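Local coordinates for protein split-Soret cytochrome c (Desulfovibrio desulfuricans, PDB 1H21) that carries two c-type hemes and an iron-sulfur cluster per subunit, serves in electron transport and may take part in sulfate reduction, at residues 19-24 against 98-103; 121-126 against 175-180. All coordinates share one frame; numbering follows the deposited sequence.

Overall arrangement
Interaction 1 (19-24 against 98-103) and interaction 2 (121-126 against 175-180) follow one another along the chain. The first closes before the second opens. Their centres are 22 Å apart, and their nearest atoms come to about 6 Å without touching. Both join a segment without regular structure to a helix or helix end, in a fold with helices and no strands. Helix 102-118 links them in sequence: it begins within interaction 1 and ends just before interaction 2. Helix 165-192 supplies one side of interaction 2, and its later part also touches 19-24. Both contacts hold irregular segments to the helical part of the subunit. Interaction 1 reaches the second subunit; interaction 2 lies nearer the probable iron-sulfur ligands.

Interaction 1 (19-24 against 98-103); sequences WKPHKL and LFWGRK
W19, P21, L98 and F99 form the apolar centre. The indole of W19 and the side chain of L98 lie side by side and point the same way, with W19 CZ3 3.6 Å from L98 CD1. The other methyl, L98 CD2, stands over one indole face, toward its rim. F99 CD2 lies 3.6 Å from W19 CB, and P21 CB sits over one face of the F99 ring. F99 CG is anti to its carbonyl carbon (chi1 -43°), which brings the ring back to the loop although its CB starts off to one side. Farther out, P21 CB meets W100 CH2 at 3.8 Å, with the proline set obliquely to the indole. K189 makes a cation-pi contact with W100.

At the polar edge, W19 O approaches the edge of the F99 ring, 3.5 Å from F99 CD2. A weak hydrogen bond runs from W19 N to L98 O at 3.4 Å, with an N-H...O angle of 150°. It is a loose backbone link beside the apolar cluster. V53 of helix 44-60 touches both W19 and L98, and P68 of the second subunit packs on W19. The contact lies away from the heme and cluster sites. It is a small cluster of aromatic, proline and leucine side chains that holds the loop before helix 26-38 against the turn joining helices 87-99 and 102-118.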
loop_
_atom_site.group_PDB
_atom_site.type_symbol
_atom_site.label_atom_id
_atom_site.label_comp_id
_atom_site.label_asym_id
_atom_site.label_seq_id
_atom_site.Cartn_x
_atom_site.Cartn_y
_atom_site.Cartn_z
ATOM N N TRP A 19 0.007 9.745 20.061
ATOM C CA TRP A 19 -0.557 11.037 19.700
ATOM C C TRP A 19 -1.995 11.122 20.254
ATOM O O TRP A 19 -2.661 10.084 20.447
ATOM C CB TRP A 19 -0.571 11.185 18.180
ATOM C CG TRP A 19 0.782 11.426 17.549
ATOM C CD1 TRP A 19 2.011 11.280 18.144
ATOM C CD2 TRP A 19 1.032 11.982 16.241
ATOM N NE1 TRP A 19 3.004 11.742 17.297
ATOM C CE2 TRP A 19 2.430 12.179 16.128
ATOM C CE3 TRP A 19 0.211 12.347 15.165
ATOM C CZ2 TRP A 19 3.024 12.731 14.980
ATOM C CZ3 TRP A 19 0.804 12.895 14.020
ATOM C CH2 TRP A 19 2.195 13.083 13.942
ATOM N N LYS A 20 -2.469 12.343 20.510
ATOM C CA LYS A 20 -3.826 12.564 21.016
ATOM C C LYS A 20 -4.801 12.759 19.852
ATOM O O LYS A 20 -4.638 13.666 19.035
ATOM C CB LYS A 20 -3.862 13.773 21.975
ATOM C CG LYS A 20 -5.269 14.270 22.366
ATOM C CD LYS A 20 -5.297 14.866 23.777
ATOM C CE LYS A 20 -5.123 13.753 24.816
ATOM N NZ LYS A 20 -5.387 14.162 26.234
ATOM N N PRO A 21 -5.781 11.856 19.714
ATOM C CA PRO A 21 -6.733 12.021 18.610
ATOM C C PRO A 21 -7.646 13.220 18.875
ATOM O O PRO A 21 -7.844 13.606 20.024
ATOM C CB PRO A 21 -7.501 10.699 18.626
ATOM C CG PRO A 21 -7.443 10.290 20.080
ATOM C CD PRO A 21 -6.029 10.608 20.457
ATOM N N HIS A 22 -8.123 13.858 17.813
ATOM C CA HIS A 22 -9.011 15.003 17.938
ATOM C C HIS A 22 -10.150 14.741 16.967
ATOM O O HIS A 22 -9.905 14.216 15.895
ATOM C CB HIS A 22 -8.303 16.293 17.503
ATOM C CG HIS A 22 -7.152 16.694 18.373
ATOM N ND1 HIS A 22 -7.315 17.347 19.579
ATOM C CD2 HIS A 22 -5.816 16.572 18.197
ATOM C CE1 HIS A 22 -6.133 17.606 20.103
ATOM N NE2 HIS A 22 -5.205 17.147 19.282
ATOM N N LYS A 23 -11.392 15.004 17.362
ATOM C CA LYS A 23 -12.517 14.829 16.439
ATOM C C LYS A 23 -12.306 15.711 15.198
ATOM O O LYS A 23 -11.671 16.781 15.271
ATOM C CB LYS A 23 -13.851 15.191 17.104
ATOM C CG LYS A 23 -14.405 14.096 17.977
ATOM C CD LYS A 23 -15.905 14.128 17.976
ATOM C CE LYS A 23 -16.424 12.856 18.607
ATOM N NZ LYS A 23 -17.904 12.822 18.557
ATOM N N LEU A 24 -12.865 15.291 14.069
ATOM C CA LEU A 24 -12.689 16.043 12.839
ATOM C C LEU A 24 -14.020 16.447 12.223
ATOM O O LEU A 24 -15.072 15.951 12.614
ATOM C CB LEU A 24 -11.934 15.167 11.826
ATOM C CG LEU A 24 -10.614 14.497 12.234
ATOM C CD1 LEU A 24 -10.507 13.090 11.622
ATOM C CD2 LEU A 24 -9.420 15.389 11.862
ATOM N N LEU A 98 -1.312 6.369 14.100
ATOM C CA LEU A 98 -0.658 7.441 14.840
ATOM C C LEU A 98 -1.254 7.531 16.251
ATOM O O LEU A 98 -0.627 8.064 17.185
ATOM C CB LEU A 98 -0.873 8.768 14.134
ATOM C CG LEU A 98 -0.144 8.853 12.800
ATOM C CD1 LEU A 98 -0.529 10.145 12.108
ATOM C CD2 LEU A 98 1.390 8.762 12.998
ATOM N N PHE A 99 -2.446 6.956 16.397
ATOM C CA PHE A 99 -3.168 6.990 17.646
ATOM C C PHE A 99 -3.441 5.624 18.288
ATOM O O PHE A 99 -3.374 5.489 19.520
ATOM C CB PHE A 99 -4.486 7.737 17.438
ATOM C CG PHE A 99 -4.356 8.980 16.599
ATOM C CD1 PHE A 99 -4.752 8.974 15.264
ATOM C CD2 PHE A 99 -3.811 10.146 17.130
ATOM C CE1 PHE A 99 -4.603 10.121 14.458
ATOM C CE2 PHE A 99 -3.655 11.296 16.340
ATOM C CZ PHE A 99 -4.055 11.282 14.995
ATOM N N TRP A 100 -3.730 4.611 17.474
ATOM C CA TRP A 100 -4.046 3.287 18.010
ATOM C C TRP A 100 -3.185 2.170 17.448
ATOM O O TRP A 100 -2.615 2.294 16.379
ATOM C CB TRP A 100 -5.514 2.956 17.737
ATOM C CG TRP A 100 -6.450 3.953 18.297
ATOM C CD1 TRP A 100 -6.880 4.021 19.587
ATOM C CD2 TRP A 100 -7.048 5.075 17.611
ATOM N NE1 TRP A 100 -7.692 5.115 19.757
ATOM C CE2 TRP A 100 -7.816 5.783 18.566
ATOM C CE3 TRP A 100 -6.997 5.554 16.294
ATOM C CZ2 TRP A 100 -8.541 6.957 18.247
ATOM C CZ3 TRP A 100 -7.714 6.722 15.972
ATOM C CH2 TRP A 100 -8.475 7.410 16.956
ATOM N N GLY A 101 -3.123 1.058 18.159
ATOM C CA GLY A 101 -2.339 -0.058 17.683
ATOM C C GLY A 101 -3.145 -1.093 16.924
ATOM O O GLY A 101 -4.375 -1.054 16.876
ATOM N N ARG A 102 -2.414 -2.008 16.317
ATOM C CA ARG A 102 -2.898 -3.150 15.543
ATOM C C ARG A 102 -4.284 -3.694 15.929
ATOM O O ARG A 102 -5.224 -3.550 15.151
ATOM C CB ARG A 102 -1.830 -4.231 15.673
ATOM C CG ARG A 102 -1.941 -5.444 14.860
ATOM C CD ARG A 102 -0.556 -6.074 14.733
ATOM N NE ARG A 102 -0.147 -6.974 15.817
ATOM C CZ ARG A 102 0.913 -6.771 16.612
ATOM N NH1 ARG A 102 1.658 -5.689 16.466
ATOM N NH2 ARG A 102 1.281 -7.682 17.517
ATOM N N LYS A 103 -4.426 -4.264 17.125
ATOM C CA LYS A 103 -5.724 -4.824 17.551
ATOM C C LYS A 103 -6.909 -3.867 17.376
ATOM O O LYS A 103 -7.984 -4.260 16.913
ATOM C CB LYS A 103 -5.677 -5.286 19.015
ATOM C CG LYS A 103 -5.019 -6.647 19.247
#

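Interaction 2 (121-126 against 175-180); sequences LPIFNP and TADAAF
D177 OD1 takes two successive backbone amides of the loop. F124 N donates to D177 OD1 at 2.8 Å, using the syn lone pair of that oxygen. I123 N makes a weak bond to D177 OD1 at 3.3 Å. Its main bond goes to D177 OD2 at 2.9 Å, with an N-H...O angle of 158°. There the donor also comes from the syn side, but lies 27° out of the carboxylate plane. With CG anti to the carbonyl carbon (chi1 -66°), the D177 carboxylate reaches out from the helix to the two amides. Both oxygens are thus engaged, which should limit rotation of the group. The two N-H donors probably help to stabilise negative charge on this buried side chain.

Apolar groups border the carboxylate. L121 CD2 lies 3.9 Å from D177 OD2, and P122 CB is 3.4 Å from the same oxygen. The peptide bond before P122 is cis. A176, the residue before D177 on the helix, puts its CB over one face of the F124 ring in a CH-pi contact, 3.7 Å from the centroid. The Y34 ring also meets F124, and W115 touches both L121 and D177. P122 lies about 9 Å, side chain to side chain, from C171, a probable [2Fe-2S] ligand. A helix aspartate here binds two consecutive amides of a loop that contains a cis proline, on helix 165-192, the helix that also carries C171.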
loop_
_atom_site.group_PDB
_atom_site.type_symbol
_atom_site.label_atom_id
_atom_site.label_comp_id
_atom_site.label_asym_id
_atom_site.label_seq_id
_atom_site.Cartn_x
_atom_site.Cartn_y
_atom_site.Cartn_z
ATOM N N LEU A 121 -19.149 4.990 -5.925
ATOM C CA LEU A 121 -18.417 6.251 -5.785
ATOM C C LEU A 121 -18.011 6.770 -7.176
ATOM O O LEU A 121 -18.113 6.039 -8.180
ATOM C CB LEU A 121 -17.162 6.013 -4.923
ATOM C CG LEU A 121 -17.350 5.326 -3.561
ATOM C CD1 LEU A 121 -16.053 4.691 -3.108
ATOM C CD2 LEU A 121 -17.874 6.316 -2.523
ATOM N N PRO A 122 -17.634 8.061 -7.274
ATOM C CA PRO A 122 -17.557 9.048 -6.194
ATOM C C PRO A 122 -18.933 9.594 -5.808
ATOM O O PRO A 122 -19.919 9.438 -6.530
ATOM C CB PRO A 122 -16.717 10.147 -6.824
ATOM C CG PRO A 122 -17.209 10.133 -8.232
ATOM C CD PRO A 122 -17.160 8.654 -8.538
ATOM N N ILE A 123 -18.971 10.234 -4.655
ATOM C CA ILE A 123 -20.172 10.847 -4.123
ATOM C C ILE A 123 -19.885 12.355 -4.059
ATOM O O ILE A 123 -20.712 13.178 -4.461
ATOM C CB ILE A 123 -20.471 10.275 -2.719
ATOM C CG1 ILE A 123 -20.929 8.820 -2.849
ATOM C CG2 ILE A 123 -21.487 11.121 -1.989
ATOM C CD1 ILE A 123 -21.126 8.084 -1.506
ATOM N N PHE A 124 -18.676 12.700 -3.620
ATOM C CA PHE A 124 -18.227 14.087 -3.490
ATOM C C PHE A 124 -18.238 14.817 -4.825
ATOM O O PHE A 124 -17.937 14.235 -5.878
ATOM C CB PHE A 124 -16.806 14.129 -2.889
ATOM C CG PHE A 124 -16.215 15.521 -2.761
ATOM C CD1 PHE A 124 -16.392 16.267 -1.604
ATOM C CD2 PHE A 124 -15.428 16.057 -3.781
ATOM C CE1 PHE A 124 -15.789 17.529 -1.465
ATOM C CE2 PHE A 124 -14.821 17.311 -3.654
ATOM C CZ PHE A 124 -14.999 18.051 -2.497
ATOM N N ASN A 125 -18.578 16.098 -4.767
ATOM C CA ASN A 125 -18.621 16.963 -5.949
ATOM C C ASN A 125 -18.063 18.320 -5.488
ATOM O O ASN A 125 -18.583 18.920 -4.542
ATOM C CB ASN A 125 -20.072 17.111 -6.431
ATOM C CG ASN A 125 -20.164 17.649 -7.846
ATOM O OD1 ASN A 125 -19.354 18.495 -8.272
ATOM N ND2 ASN A 125 -21.136 17.140 -8.600
ATOM N N PRO A 126 -16.990 18.814 -6.136
ATOM C CA PRO A 126 -16.399 20.100 -5.724
ATOM C C PRO A 126 -17.142 21.305 -6.281
ATOM O O PRO A 126 -16.856 22.466 -5.910
ATOM C CB PRO A 126 -14.991 20.021 -6.311
ATOM C CG PRO A 126 -15.278 19.363 -7.664
ATOM C CD PRO A 126 -16.294 18.260 -7.317
ATOM N N THR A 175 -10.621 10.635 -3.390
ATOM C CA THR A 175 -9.764 10.993 -2.260
ATOM C C THR A 175 -10.618 11.640 -1.147
ATOM O O THR A 175 -10.468 11.324 0.036
ATOM C CB THR A 175 -8.645 11.957 -2.692
ATOM O OG1 THR A 175 -7.805 11.304 -3.647
ATOM C CG2 THR A 175 -7.806 12.338 -1.521
ATOM N N ALA A 176 -11.572 12.473 -1.568
ATOM C CA ALA A 176 -12.485 13.193 -0.684
ATOM C C ALA A 176 -13.449 12.258 -0.002
ATOM O O ALA A 176 -13.607 12.322 1.208
ATOM C CB ALA A 176 -13.237 14.215 -1.467
ATOM N N ASP A 177 -14.071 11.373 -0.768
ATOM C CA ASP A 177 -14.999 10.410 -0.194
ATOM C C ASP A 177 -14.318 9.541 0.864
ATOM O O ASP A 177 -14.928 9.194 1.877
ATOM C CB ASP A 177 -15.553 9.476 -1.273
ATOM C CG ASP A 177 -16.426 10.182 -2.295
ATOM O OD1 ASP A 177 -17.241 11.062 -1.931
ATOM O OD2 ASP A 177 -16.338 9.820 -3.485
ATOM N N ALA A 178 -13.076 9.139 0.593
ATOM C CA ALA A 178 -12.323 8.290 1.517
ATOM C C ALA A 178 -11.919 9.080 2.755
ATOM O O ALA A 178 -11.914 8.546 3.872
ATOM C CB ALA A 178 -11.110 7.735 0.832
ATOM N N ALA A 179 -11.574 10.349 2.539
ATOM C CA ALA A 179 -11.202 11.262 3.614
ATOM C C ALA A 179 -12.429 11.443 4.514
ATOM O O ALA A 179 -12.343 11.310 5.739
ATOM C CB ALA A 179 -10.786 12.601 3.032
ATOM N N PHE A 180 -13.582 11.682 3.888
ATOM C CA PHE A 180 -14.844 11.871 4.589
ATOM C C PHE A 180 -15.174 10.653 5.436
ATOM O O PHE A 180 -15.430 10.759 6.639
ATOM C CB PHE A 180 -15.949 12.115 3.564
ATOM C CG PHE A 180 -17.292 12.399 4.171
ATOM C CD1 PHE A 180 -17.707 13.709 4.391
ATOM C CD2 PHE A 180 -18.138 11.357 4.543
ATOM C CE1 PHE A 180 -18.956 13.973 4.990
ATOM C CE2 PHE A 180 -19.380 11.614 5.140
ATOM C CZ PHE A 180 -19.791 12.921 5.366
#